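Long-range contacts in alpha-Amylase (PDB 2B5D), which belongs to glycoside hydrolase family 57, a family of carbohydrate-active proteins built on a barrel of parallel strands wrapped by helices: residues A144-L149 and W182-G187; V158-I163 and L196-V201; S208-F213 and A398-G403; G221-I226 and A236-S241. All coordinates share one frame; numbering follows the deposited sequence. Where two conformers were deposited one is given.

Interactions 1, 2 and 4 are buried, interaction 3 partly so. Interaction 1 is the most central, about 11 Å between its centre and that of the chain, and consists of rings, a methyl group and one bridging water. Interaction 2 lies farther out, where the helices that follow the strands of interaction 1 pack through I163, L196 and a pair of asparagine amides; Q162 joins it to T145. Interactions 3 and 4 occupy one side, both touching the second subunit: interaction 3, between segments 185 residues apart, rests on a single backbone bond and small side chains, interaction 4 on a carboxylate network. S208 and R237 join these two, while E185 and W402 link interactions 1 and 3.

Interaction 1 of 4, residues A144-L149 and W182-G187; sequences ATHAFL and WLAECG
H146 and F148 both carry CG anti to the backbone N (chi1 -159° and 177°), which sends their rings out of loop 144-149 to meet A184, E185 and G187. The two loops follow strands 137-142 and 180-182, parallel neighbours in the barrel of family 57, and come together at the C-terminal ends of those strands. The methyl group of A184 is the centrepiece. Its CB lies over one face of the H146 imidazole, 3.5 Å from the ring centroid and 12° off the normal, a CH-pi contact, and the same CB comes within 3.4 Å of A147 O. E185 approaches the imidazole at its edge instead, with OE2 near the ring plane and 3.8 Å from H146 CE1; its chain bends at chi2. The rotation of the imidazole is also set from outside the two loops, by a hydrogen bond between H146 NE2 and H10 NE2 and by stacking on H12. F148 meets the second loop with one side of its ring: CD2 lies 3.8 Å from E185 CB and CE2 3.7 Å from G187 CA, both obliquely, while A184 O sits near the ring plane at the edge. L149 CD1 and L183 CD2 add a loose apolar contact. A water ties the backbones, accepting from L149 N at 3.0 Å and donating to A184 O and G187 O, each 2.9 Å away.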
loop_
_atom_site.group_PDB
_atom_site.type_symbol
_atom_site.label_atom_id
_atom_site.label_comp_id
_atom_site.label_asym_id
_atom_site.label_seq_id
_atom_site.Cartn_x
_atom_site.Cartn_y
_atom_site.Cartn_z
ATOM N N ALA A 144 1.075 -32.209 9.346
ATOM C CA ALA A 144 -0.253 -32.111 8.680
ATOM C C ALA A 144 -0.317 -30.843 7.817
ATOM O O ALA A 144 -0.962 -30.799 6.767
ATOM C CB ALA A 144 -1.391 -32.068 9.724
ATOM N N THR A 145 0.344 -29.807 8.298
ATOM C CA THR A 145 0.176 -28.539 7.674
ATOM C C THR A 145 1.516 -27.925 7.231
ATOM O O THR A 145 1.535 -26.765 6.848
ATOM C CB THR A 145 -0.727 -27.698 8.599
ATOM O OG1 THR A 145 -1.926 -27.362 7.904
ATOM C CG2 THR A 145 -0.102 -26.564 9.247
ATOM N N HIS A 146 2.617 -28.701 7.317
ATOM C CA HIS A 146 3.959 -28.256 6.915
ATOM C C HIS A 146 4.334 -27.085 7.810
ATOM O O HIS A 146 4.979 -26.113 7.382
ATOM C CB HIS A 146 3.964 -27.876 5.435
ATOM C CG HIS A 146 5.311 -27.889 4.773
ATOM N ND1 HIS A 146 6.141 -26.778 4.748
ATOM C CD2 HIS A 146 5.929 -28.839 4.026
ATOM C CE1 HIS A 146 7.233 -27.071 4.063
ATOM N NE2 HIS A 146 7.125 -28.310 3.604
ATOM N N ALA A 147 3.889 -27.157 9.056
ATOM C CA ALA A 147 4.377 -26.228 10.060
ATOM C C ALA A 147 5.840 -26.523 10.383
ATOM O O ALA A 147 6.278 -27.671 10.350
ATOM C CB ALA A 147 3.496 -26.318 11.373
ATOM N N PHE A 148 6.576 -25.501 10.772
ATOM C CA PHE A 148 7.959 -25.660 11.105
ATOM C C PHE A 148 7.978 -26.024 12.579
ATOM O O PHE A 148 7.834 -25.155 13.422
ATOM C CB PHE A 148 8.700 -24.351 10.823
ATOM C CG PHE A 148 10.141 -24.347 11.202
ATOM C CD1 PHE A 148 10.584 -23.485 12.176
ATOM C CD2 PHE A 148 11.073 -25.109 10.503
ATOM C CE1 PHE A 148 11.944 -23.438 12.538
ATOM C CE2 PHE A 148 12.435 -25.060 10.840
ATOM C CZ PHE A 148 12.859 -24.201 11.882
ATOM N N LEU A 149 8.241 -27.314 12.860
ATOM C CA LEU A 149 7.976 -27.888 14.198
ATOM C C LEU A 149 8.867 -27.311 15.276
ATOM O O LEU A 149 8.416 -27.182 16.370
ATOM C CB LEU A 149 8.018 -29.411 14.191
ATOM C CG LEU A 149 7.067 -30.037 13.183
ATOM C CD1 LEU A 149 7.294 -31.575 13.045
ATOM C CD2 LEU A 149 5.561 -29.655 13.448
ATOM N N TRP A 182 8.805 -36.598 6.022
ATOM C CA TRP A 182 9.633 -35.434 5.767
ATOM C C TRP A 182 9.113 -34.339 6.668
ATOM O O TRP A 182 7.973 -33.985 6.594
ATOM C CB TRP A 182 9.493 -35.006 4.298
ATOM C CG TRP A 182 10.185 -33.702 3.981
ATOM C CD1 TRP A 182 9.668 -32.460 4.104
ATOM C CD2 TRP A 182 11.551 -33.530 3.555
ATOM N NE1 TRP A 182 10.596 -31.522 3.757
ATOM C CE2 TRP A 182 11.768 -32.145 3.416
ATOM C CE3 TRP A 182 12.616 -34.414 3.296
ATOM C CZ2 TRP A 182 13.000 -31.607 2.972
ATOM C CZ3 TRP A 182 13.871 -33.874 2.851
ATOM C CH2 TRP A 182 14.044 -32.489 2.725
ATOM N N LEU A 183 9.964 -33.800 7.514
ATOM C CA LEU A 183 9.604 -32.669 8.316
ATOM C C LEU A 183 9.769 -31.375 7.470
ATOM O O LEU A 183 10.760 -31.192 6.725
ATOM C CB LEU A 183 10.541 -32.636 9.515
ATOM C CG LEU A 183 10.893 -33.954 10.252
ATOM C CD1 LEU A 183 11.976 -33.703 11.321
ATOM C CD2 LEU A 183 9.634 -34.568 10.939
ATOM N N ALA A 184 8.815 -30.470 7.596
ATOM C CA ALA A 184 8.873 -29.171 6.901
ATOM C C ALA A 184 10.196 -28.487 7.228
ATOM O O ALA A 184 10.530 -28.342 8.422
ATOM C CB ALA A 184 7.715 -28.307 7.362
ATOM N N GLU A 185 10.946 -28.092 6.165
ATOM C CA GLU A 185 12.234 -27.419 6.276
ATOM C C GLU A 185 13.282 -28.237 7.000
ATOM O O GLU A 185 14.201 -27.672 7.585
ATOM C CB GLU A 185 12.126 -26.035 6.973
ATOM C CG GLU A 185 11.129 -25.006 6.370
ATOM C CD GLU A 185 11.304 -24.843 4.857
ATOM O OE1 GLU A 185 12.490 -24.709 4.406
ATOM O OE2 GLU A 185 10.266 -24.855 4.142
ATOM N N CYS A 186 13.137 -29.559 6.997
ATOM C CA CYS A 186 13.919 -30.455 7.884
ATOM C C CYS A 186 14.021 -29.969 9.335
ATOM O O CYS A 186 15.020 -30.228 10.021
ATOM C CB CYS A 186 15.318 -30.749 7.244
ATOM S SG CYS A 186 15.080 -31.843 5.781
ATOM N N GLY A 187 13.029 -29.217 9.783
ATOM C CA GLY A 187 13.045 -28.672 11.125
ATOM C C GLY A 187 12.959 -29.819 12.142
ATOM O O GLY A 187 11.966 -30.519 12.240
HETATM O O HOH W 1 9.597 -29.297 11.016
#

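Interaction 2 of 4, residues V158-I163 and L196-V201; sequences VVNAQI and LAQNNV
I163 reaches from helix 156-174 to L196 and N199 at the end of helix 192-198. Its CB lies alongside the N199 amide. CG2, anti to the backbone N, presses on that residue, 3.7 Å from N199 CB and 3.4 Å from N199 CG. The other branch has CG1 beside the backbone N (chi1 -68°), a turn that carries it to the leucine: I163 CG1 and, at the tip, I163 CD1 both lie 4.0 Å from L196 CD1, the two side chains crossing at about a right angle. One turn earlier, N160 brings its amide up to that of N199, the planes 77° apart, and the exposed Q198 approaches the N160 amide with its own plane nearly perpendicular. L192 and Y195 extend the apolar patch around I163, while F457 of helix 443-458 covers A161 and Q162. N199 is placed by the way its helix stops: N200 takes positive phi, V201 N bonds to L196 O at 2.8 Å and N200 N to A197 O at 2.8 Å. The arrangement is that of consecutive outer helices of a beta/alpha barrel, packed side by side, the second closed by a Schellman motif.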
loop_
_atom_site.group_PDB
_atom_site.type_symbol
_atom_site.label_atom_id
_atom_site.label_comp_id
_atom_site.label_asym_id
_atom_site.label_seq_id
_atom_site.Cartn_x
_atom_site.Cartn_y
_atom_site.Cartn_z
ATOM N N VAL A 158 0.686 -29.682 19.991
ATOM C CA VAL A 158 0.439 -29.259 18.598
ATOM C C VAL A 158 1.431 -29.930 17.643
ATOM O O VAL A 158 1.078 -30.438 16.550
ATOM C CB VAL A 158 0.271 -27.653 18.452
ATOM C CG1 VAL A 158 1.607 -26.930 18.469
ATOM C CG2 VAL A 158 -0.599 -27.293 17.194
ATOM N N VAL A 159 2.653 -30.043 18.114
ATOM C CA VAL A 159 3.670 -30.809 17.382
ATOM C C VAL A 159 3.251 -32.238 17.038
ATOM O O VAL A 159 3.307 -32.648 15.865
ATOM C CB VAL A 159 4.997 -30.784 18.112
ATOM C CG1 VAL A 159 6.049 -31.684 17.384
ATOM C CG2 VAL A 159 5.522 -29.331 18.249
ATOM N N ASN A 160 2.815 -33.002 18.058
ATOM C CA ASN A 160 2.510 -34.425 17.898
ATOM C C ASN A 160 1.217 -34.575 17.073
ATOM O O ASN A 160 1.071 -35.497 16.252
ATOM C CB ASN A 160 2.478 -35.078 19.322
ATOM C CG ASN A 160 2.271 -36.626 19.307
ATOM O OD1 ASN A 160 2.509 -37.293 18.314
ATOM N ND2 ASN A 160 1.787 -37.170 20.421
ATOM N N ALA A 161 0.261 -33.659 17.281
ATOM C CA ALA A 161 -0.964 -33.592 16.472
ATOM C C ALA A 161 -0.670 -33.241 15.032
ATOM O O ALA A 161 -1.229 -33.892 14.088
ATOM C CB ALA A 161 -1.924 -32.557 17.059
ATOM N N GLN A 162 0.197 -32.239 14.810
ATOM C CA GLN A 162 0.766 -32.095 13.441
ATOM C C GLN A 162 1.223 -33.397 12.828
ATOM O O GLN A 162 0.839 -33.732 11.698
ATOM C CB GLN A 162 1.900 -31.068 13.378
ATOM C CG GLN A 162 1.420 -29.635 13.329
ATOM C CD GLN A 162 1.001 -29.183 11.938
ATOM O OE1 GLN A 162 1.577 -29.626 10.917
ATOM N NE2 GLN A 162 0.007 -28.239 11.883
ATOM N N ILE A 163 2.019 -34.173 13.563
ATOM C CA ILE A 163 2.494 -35.500 13.040
ATOM C C ILE A 163 1.386 -36.506 12.810
ATOM O O ILE A 163 1.287 -37.093 11.697
ATOM C CB ILE A 163 3.556 -36.140 14.005
ATOM C CG1 ILE A 163 4.848 -35.301 13.964
ATOM C CG2 ILE A 163 3.820 -37.597 13.635
ATOM C CD1 ILE A 163 5.523 -35.185 15.284
ATOM N N LEU A 196 7.885 -39.366 16.762
ATOM C CA LEU A 196 7.867 -40.059 15.479
ATOM C C LEU A 196 7.761 -41.527 15.746
ATOM O O LEU A 196 7.043 -42.245 15.035
ATOM C CB LEU A 196 9.160 -39.757 14.647
ATOM C CG LEU A 196 9.289 -38.665 13.549
ATOM C CD1 LEU A 196 8.021 -37.747 13.410
ATOM C CD2 LEU A 196 10.695 -37.856 13.491
ATOM N N ALA A 197 8.543 -41.986 16.726
ATOM C CA ALA A 197 8.467 -43.379 17.224
ATOM C C ALA A 197 7.049 -43.633 17.738
ATOM O O ALA A 197 6.344 -44.550 17.232
ATOM C CB ALA A 197 9.565 -43.670 18.322
ATOM N N GLN A 198 6.541 -42.773 18.621
ATOM C CA GLN A 198 5.113 -42.978 19.032
ATOM C C GLN A 198 4.141 -43.075 17.877
ATOM O O GLN A 198 3.096 -43.759 17.966
ATOM C CB GLN A 198 4.647 -41.971 20.050
ATOM C CG GLN A 198 5.660 -41.753 21.186
ATOM C CD GLN A 198 5.327 -40.514 21.904
ATOM O OE1 GLN A 198 6.128 -39.938 22.681
ATOM N NE2 GLN A 198 4.123 -40.050 21.641
ATOM N N ASN A 199 4.481 -42.456 16.748
ATOM C CA ASN A 199 3.546 -42.413 15.606
ATOM C C ASN A 199 3.833 -43.496 14.607
ATOM O O ASN A 199 3.244 -43.530 13.509
ATOM C CB ASN A 199 3.560 -41.022 14.953
ATOM C CG ASN A 199 2.658 -40.018 15.644
ATOM O OD1 ASN A 199 3.114 -39.148 16.406
ATOM N ND2 ASN A 199 1.375 -40.100 15.356
ATOM N N ASN A 200 4.717 -44.422 15.008
ATOM C CA ASN A 200 5.151 -45.561 14.198
ATOM C C ASN A 200 5.855 -45.159 12.890
ATOM O O ASN A 200 5.727 -45.842 11.827
ATOM C CB ASN A 200 4.005 -46.538 13.944
ATOM C CG ASN A 200 3.421 -47.109 15.279
ATOM O OD1 ASN A 200 4.136 -47.287 16.284
ATOM N ND2 ASN A 200 2.121 -47.299 15.293
ATOM N N VAL A 201 6.564 -44.032 12.974
ATOM C CA VAL A 201 7.370 -43.576 11.822
ATOM C C VAL A 201 8.781 -44.209 11.904
ATOM O O VAL A 201 9.449 -44.138 12.935
ATOM C CB VAL A 201 7.424 -42.002 11.702
ATOM C CG1 VAL A 201 8.521 -41.532 10.675
ATOM C CG2 VAL A 201 6.062 -41.444 11.328
#

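Interaction 3 of 4, residues S208-F213 and A398-G403; sequences SHAFWF and ADSSWG
A398 N donates to A210 O, the one hydrogen bond between the segments, 2.9 Å long and nearly straight at 166°; it lies in the carbonyl plane and uses a lone pair. The methyl group of A398 packs beside the end of the short helix, its CB 3.6 Å from F213 C and 4.1 Å from F213 CB. At the methyl group of A210, S400 OG comes within 3.2 Å of A210 CB; a chi1 of 69° places OG between the backbone N and the carbonyl carbon, where it makes a weak bond to A398 O. H209 turns the edge of its imidazole to the loop: ND1 is 3.8 Å from D399 O, near the ring plane, and is buried without a polar partner in the model. F213 CB lies over one face of this ring, offset toward the rim.

Farther out, D399 OD1 accepts from Q190 N, and backbone bonds join S400 to Y188 and W402 to E185. Q244 of the second subunit packs on H209 and S400, and K326 of that subunit makes a cation-pi contact with F213. At this subunit interface, short helix 209-212, which follows parallel barrel strand 203-206, is thus met by the long loop between helices 382-388 and 418-436.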
loop_
_atom_site.group_PDB
_atom_site.type_symbol
_atom_site.label_atom_id
_atom_site.label_comp_id
_atom_site.label_asym_id
_atom_site.label_seq_id
_atom_site.Cartn_x
_atom_site.Cartn_y
_atom_site.Cartn_z
ATOM N N SER A 208 22.426 -31.769 7.032
ATOM C CA SER A 208 23.779 -32.173 7.298
ATOM C C SER A 208 24.260 -31.728 8.643
ATOM O O SER A 208 25.015 -32.442 9.293
ATOM C CB SER A 208 24.711 -31.520 6.222
ATOM O OG SER A 208 24.339 -32.038 4.976
ATOM N N HIS A 209 23.838 -30.543 9.058
ATOM C CA HIS A 209 24.243 -30.015 10.365
ATOM C C HIS A 209 23.741 -30.916 11.577
ATOM O O HIS A 209 24.285 -30.863 12.720
ATOM C CB HIS A 209 23.667 -28.613 10.481
ATOM C CG HIS A 209 24.092 -27.891 11.709
ATOM N ND1 HIS A 209 23.274 -27.763 12.824
ATOM C CD2 HIS A 209 25.235 -27.223 11.998
ATOM C CE1 HIS A 209 23.911 -27.063 13.750
ATOM N NE2 HIS A 209 25.100 -26.720 13.275
ATOM N N ALA A 210 22.688 -31.685 11.327
ATOM C CA ALA A 210 22.165 -32.602 12.342
ATOM C C ALA A 210 23.188 -33.674 12.712
ATOM O O ALA A 210 23.181 -34.167 13.855
ATOM C CB ALA A 210 20.830 -33.266 11.864
ATOM N N PHE A 211 24.045 -34.061 11.753
ATOM C CA PHE A 211 25.123 -35.034 12.014
ATOM C C PHE A 211 26.391 -34.310 12.422
ATOM O O PHE A 211 27.104 -34.777 13.335
ATOM C CB PHE A 211 25.448 -35.884 10.805
ATOM C CG PHE A 211 24.397 -36.942 10.440
ATOM C CD1 PHE A 211 24.762 -38.039 9.648
ATOM C CD2 PHE A 211 23.083 -36.868 10.904
ATOM C CE1 PHE A 211 23.823 -39.022 9.278
ATOM C CE2 PHE A 211 22.130 -37.815 10.534
ATOM C CZ PHE A 211 22.498 -38.908 9.725
ATOM N N TRP A 212 26.704 -33.196 11.753
ATOM C CA TRP A 212 27.976 -32.504 12.006
ATOM C C TRP A 212 28.022 -31.961 13.381
ATOM O O TRP A 212 29.087 -31.794 13.978
ATOM C CB TRP A 212 28.228 -31.339 11.016
ATOM C CG TRP A 212 28.401 -31.806 9.596
ATOM C CD1 TRP A 212 28.868 -33.030 9.181
ATOM C CD2 TRP A 212 28.162 -31.049 8.409
ATOM N NE1 TRP A 212 28.869 -33.096 7.806
ATOM C CE2 TRP A 212 28.453 -31.886 7.310
ATOM C CE3 TRP A 212 27.722 -29.746 8.168
ATOM C CZ2 TRP A 212 28.346 -31.450 5.984
ATOM C CZ3 TRP A 212 27.603 -29.311 6.827
ATOM C CH2 TRP A 212 27.903 -30.169 5.767
ATOM N N PHE A 213 26.861 -31.588 13.879
ATOM C CA PHE A 213 26.850 -30.880 15.132
ATOM C C PHE A 213 26.361 -31.749 16.327
ATOM O O PHE A 213 26.248 -31.253 17.440
ATOM C CB PHE A 213 26.066 -29.585 14.970
ATOM C CG PHE A 213 26.699 -28.447 15.668
ATOM C CD1 PHE A 213 27.894 -27.928 15.203
ATOM C CD2 PHE A 213 26.148 -27.949 16.837
ATOM C CE1 PHE A 213 28.533 -26.901 15.888
ATOM C CE2 PHE A 213 26.755 -26.880 17.529
ATOM C CZ PHE A 213 27.960 -26.363 17.056
ATOM N N ALA A 398 21.447 -33.437 16.048
ATOM C CA ALA A 398 21.445 -32.156 16.712
ATOM C C ALA A 398 20.246 -31.355 16.177
ATOM O O ALA A 398 19.737 -31.660 15.116
ATOM C CB ALA A 398 22.752 -31.452 16.469
ATOM N N ASP A 399 19.742 -30.391 16.943
ATOM C CA ASP A 399 18.710 -29.462 16.454
ATOM C C ASP A 399 19.176 -28.863 15.154
ATOM O O ASP A 399 20.318 -28.390 15.061
ATOM C CB ASP A 399 18.573 -28.294 17.433
ATOM C CG ASP A 399 17.712 -28.625 18.636
ATOM O OD1 ASP A 399 17.468 -29.823 18.901
ATOM O OD2 ASP A 399 17.253 -27.656 19.309
ATOM N N SER A 400 18.288 -28.823 14.165
ATOM C CA SER A 400 18.715 -28.365 12.894
ATOM C C SER A 400 17.561 -28.172 11.920
ATOM O O SER A 400 16.426 -28.602 12.198
ATOM C CB SER A 400 19.702 -29.406 12.355
ATOM O OG SER A 400 19.005 -30.604 12.055
ATOM N N SER A 401 17.853 -27.467 10.810
ATOM C CA SER A 401 17.010 -27.480 9.616
ATOM C C SER A 401 17.771 -27.166 8.305
ATOM O O SER A 401 18.862 -26.654 8.338
ATOM C CB SER A 401 15.806 -26.549 9.746
ATOM O OG SER A 401 16.171 -25.207 9.773
ATOM N N TRP A 402 17.160 -27.493 7.177
ATOM C CA TRP A 402 17.681 -27.139 5.883
ATOM C C TRP A 402 17.229 -25.692 5.622
ATOM O O TRP A 402 16.233 -25.463 4.952
ATOM C CB TRP A 402 17.134 -28.120 4.843
ATOM C CG TRP A 402 17.861 -28.076 3.535
ATOM C CD1 TRP A 402 19.047 -27.394 3.245
ATOM C CD2 TRP A 402 17.483 -28.738 2.330
ATOM N NE1 TRP A 402 19.411 -27.611 1.929
ATOM C CE2 TRP A 402 18.467 -28.421 1.342
ATOM C CE3 TRP A 402 16.412 -29.561 1.976
ATOM C CZ2 TRP A 402 18.396 -28.912 0.023
ATOM C CZ3 TRP A 402 16.340 -30.033 0.668
ATOM C CH2 TRP A 402 17.336 -29.713 -0.292
ATOM N N GLY A 403 17.956 -24.721 6.186
ATOM C CA GLY A 403 17.307 -23.489 6.606
ATOM C C GLY A 403 17.575 -22.176 5.880
ATOM O O GLY A 403 18.743 -21.811 5.612
#

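Interaction 4 of 4, residues G221-I226 and A236-S241; sequences GVYRPI and ARDPES
D238 OD1 is gripped by Y223 OH at 2.8 Å and by E240 N at 2.9 Å. The two donors come from opposite faces of the carboxylate, 56° and 64° out of its plane, and the bond from E240 N closes an Asx turn. The other oxygen, D238 OD2, takes S241 OG at 2.7 Å and also a bond from Q330 NE2 on helix 309-338. With CG anti to its backbone N (chi1 171°), D238 presents this group to the rim of the tyrosine ring, where OD1 lies near the ring plane.

Next to the polar cluster is an apolar one. V222 CG2 covers one face of the Y223 ring, over its centre, and meets P239 tip to tip, 3.7 Å from CD; V222 CG1 rests 3.7 Å from A236 CB. Two waters complete the join. One lies between V222 O and A236 N, 2.7 Å from each, and accepts from A236 N; the other donates to Y223 OH at 2.7 Å and weakly to E240 OE1.

The segments run into and out of the short antiparallel pair 226-227 and 233-236, and W212 of the second subunit packs on P239 and E240. With four donors shared between its oxygens, and K327 NZ bonded to S241 OG close by, the D238 carboxylate is probably ionised and fixed in rotation, so that it holds both the tyrosine hydroxyl and its own turn in place.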
loop_
_atom_site.group_PDB
_atom_site.type_symbol
_atom_site.label_atom_id
_atom_site.label_comp_id
_atom_site.label_asym_id
_atom_site.label_seq_id
_atom_site.Cartn_x
_atom_site.Cartn_y
_atom_site.Cartn_z
ATOM N N GLY A 221 30.014 -40.058 8.354
ATOM C CA GLY A 221 29.328 -38.791 8.053
ATOM C C GLY A 221 27.906 -38.869 7.512
ATOM O O GLY A 221 27.089 -39.642 8.034
ATOM N N VAL A 222 27.592 -38.117 6.444
ATOM C CA VAL A 222 26.228 -38.088 5.934
ATOM C C VAL A 222 25.925 -39.191 4.985
ATOM O O VAL A 222 24.824 -39.259 4.443
ATOM C CB VAL A 222 25.849 -36.735 5.270
ATOM C CG1 VAL A 222 25.912 -35.647 6.291
ATOM C CG2 VAL A 222 26.778 -36.397 4.004
ATOM N N TYR A 223 26.900 -40.075 4.785
ATOM C CA TYR A 223 26.814 -41.143 3.759
ATOM C C TYR A 223 26.384 -42.514 4.275
ATOM O O TYR A 223 26.420 -43.505 3.545
ATOM C CB TYR A 223 28.170 -41.255 2.983
ATOM C CG TYR A 223 28.491 -39.905 2.398
ATOM C CD1 TYR A 223 27.721 -39.391 1.350
ATOM C CD2 TYR A 223 29.512 -39.114 2.940
ATOM C CE1 TYR A 223 27.990 -38.111 0.811
ATOM C CE2 TYR A 223 29.793 -37.871 2.411
ATOM C CZ TYR A 223 29.024 -37.372 1.364
ATOM O OH TYR A 223 29.260 -36.107 0.900
ATOM N N ARG A 224 25.939 -42.555 5.516
ATOM C CA ARG A 224 25.069 -43.642 5.967
ATOM C C ARG A 224 23.994 -43.071 6.930
ATOM O O ARG A 224 24.300 -42.191 7.747
ATOM C CB ARG A 224 25.937 -44.729 6.627
ATOM C CG ARG A 224 26.406 -45.784 5.544
ATOM C CD ARG A 224 27.184 -46.896 6.124
ATOM N NE ARG A 224 26.433 -48.132 6.448
ATOM C CZ ARG A 224 26.050 -49.032 5.546
ATOM N NH1 ARG A 224 26.265 -48.829 4.249
ATOM N NH2 ARG A 224 25.416 -50.121 5.940
ATOM N N PRO A 225 22.767 -43.601 6.873
ATOM C CA PRO A 225 21.782 -43.259 7.891
ATOM C C PRO A 225 22.274 -43.618 9.296
ATOM O O PRO A 225 23.192 -44.415 9.469
ATOM C CB PRO A 225 20.593 -44.166 7.550
ATOM C CG PRO A 225 21.190 -45.273 6.722
ATOM C CD PRO A 225 22.221 -44.555 5.905
ATOM N N ILE A 226 21.695 -42.998 10.296
ATOM C CA ILE A 226 21.953 -43.419 11.654
ATOM C C ILE A 226 20.612 -43.892 12.159
ATOM O O ILE A 226 19.608 -43.703 11.483
ATOM C CB ILE A 226 22.460 -42.262 12.540
ATOM C CG1 ILE A 226 21.343 -41.209 12.709
ATOM C CG2 ILE A 226 23.836 -41.784 12.038
ATOM C CD1 ILE A 226 21.622 -40.157 13.719
ATOM N N ALA A 236 20.817 -38.096 6.350
ATOM C CA ALA A 236 21.273 -36.724 6.232
ATOM C C ALA A 236 21.610 -36.371 4.771
ATOM O O ALA A 236 22.211 -37.156 4.013
ATOM C CB ALA A 236 22.403 -36.384 7.188
ATOM N N ARG A 237 21.124 -35.203 4.387
ATOM C CA ARG A 237 21.449 -34.517 3.103
ATOM C C ARG A 237 22.939 -34.580 2.736
ATOM O O ARG A 237 23.781 -34.148 3.530
ATOM C CB ARG A 237 21.102 -33.029 3.285
ATOM C CG ARG A 237 20.345 -32.450 2.211
ATOM C CD ARG A 237 20.120 -31.011 2.511
ATOM N NE ARG A 237 21.259 -30.169 2.130
ATOM C CZ ARG A 237 21.973 -29.542 3.035
ATOM N NH1 ARG A 237 23.020 -28.788 2.728
ATOM N NH2 ARG A 237 21.610 -29.719 4.294
ATOM N N ASP A 238 23.241 -35.023 1.522
ATOM C CA ASP A 238 24.615 -34.852 0.948
ATOM C C ASP A 238 24.762 -33.403 0.509
ATOM O O ASP A 238 24.108 -32.975 -0.436
ATOM C CB ASP A 238 24.848 -35.806 -0.255
ATOM C CG ASP A 238 26.159 -35.506 -1.024
ATOM O OD1 ASP A 238 27.117 -34.866 -0.498
ATOM O OD2 ASP A 238 26.211 -35.942 -2.172
ATOM N N PRO A 239 25.604 -32.646 1.195
ATOM C CA PRO A 239 25.718 -31.227 0.901
ATOM C C PRO A 239 26.460 -30.961 -0.451
ATOM O O PRO A 239 26.419 -29.844 -0.960
ATOM C CB PRO A 239 26.571 -30.700 2.068
ATOM C CG PRO A 239 27.399 -31.964 2.523
ATOM C CD PRO A 239 26.587 -33.129 2.193
ATOM N N GLU A 240 27.151 -31.970 -0.974
ATOM C CA GLU A 240 27.735 -31.943 -2.303
ATOM C C GLU A 240 26.671 -32.068 -3.365
ATOM O O GLU A 240 26.916 -31.675 -4.517
ATOM C CB GLU A 240 28.763 -33.062 -2.490
ATOM C CG GLU A 240 29.928 -32.932 -1.590
ATOM C CD GLU A 240 31.084 -33.821 -2.018
ATOM O OE1 GLU A 240 32.047 -33.948 -1.233
ATOM O OE2 GLU A 240 31.041 -34.389 -3.127
ATOM N N SER A 241 25.503 -32.613 -3.012
ATOM C CA SER A 241 24.382 -32.601 -3.944
ATOM C C SER A 241 23.348 -31.481 -3.596
ATOM O O SER A 241 22.162 -31.661 -3.750
ATOM C CB SER A 241 23.723 -33.971 -4.058
ATOM O OG SER A 241 24.641 -35.055 -4.229
HETATM O O HOH W 2 22.615 -40.069 5.759
HETATM O O HOH W 3 31.370 -36.748 -0.638
#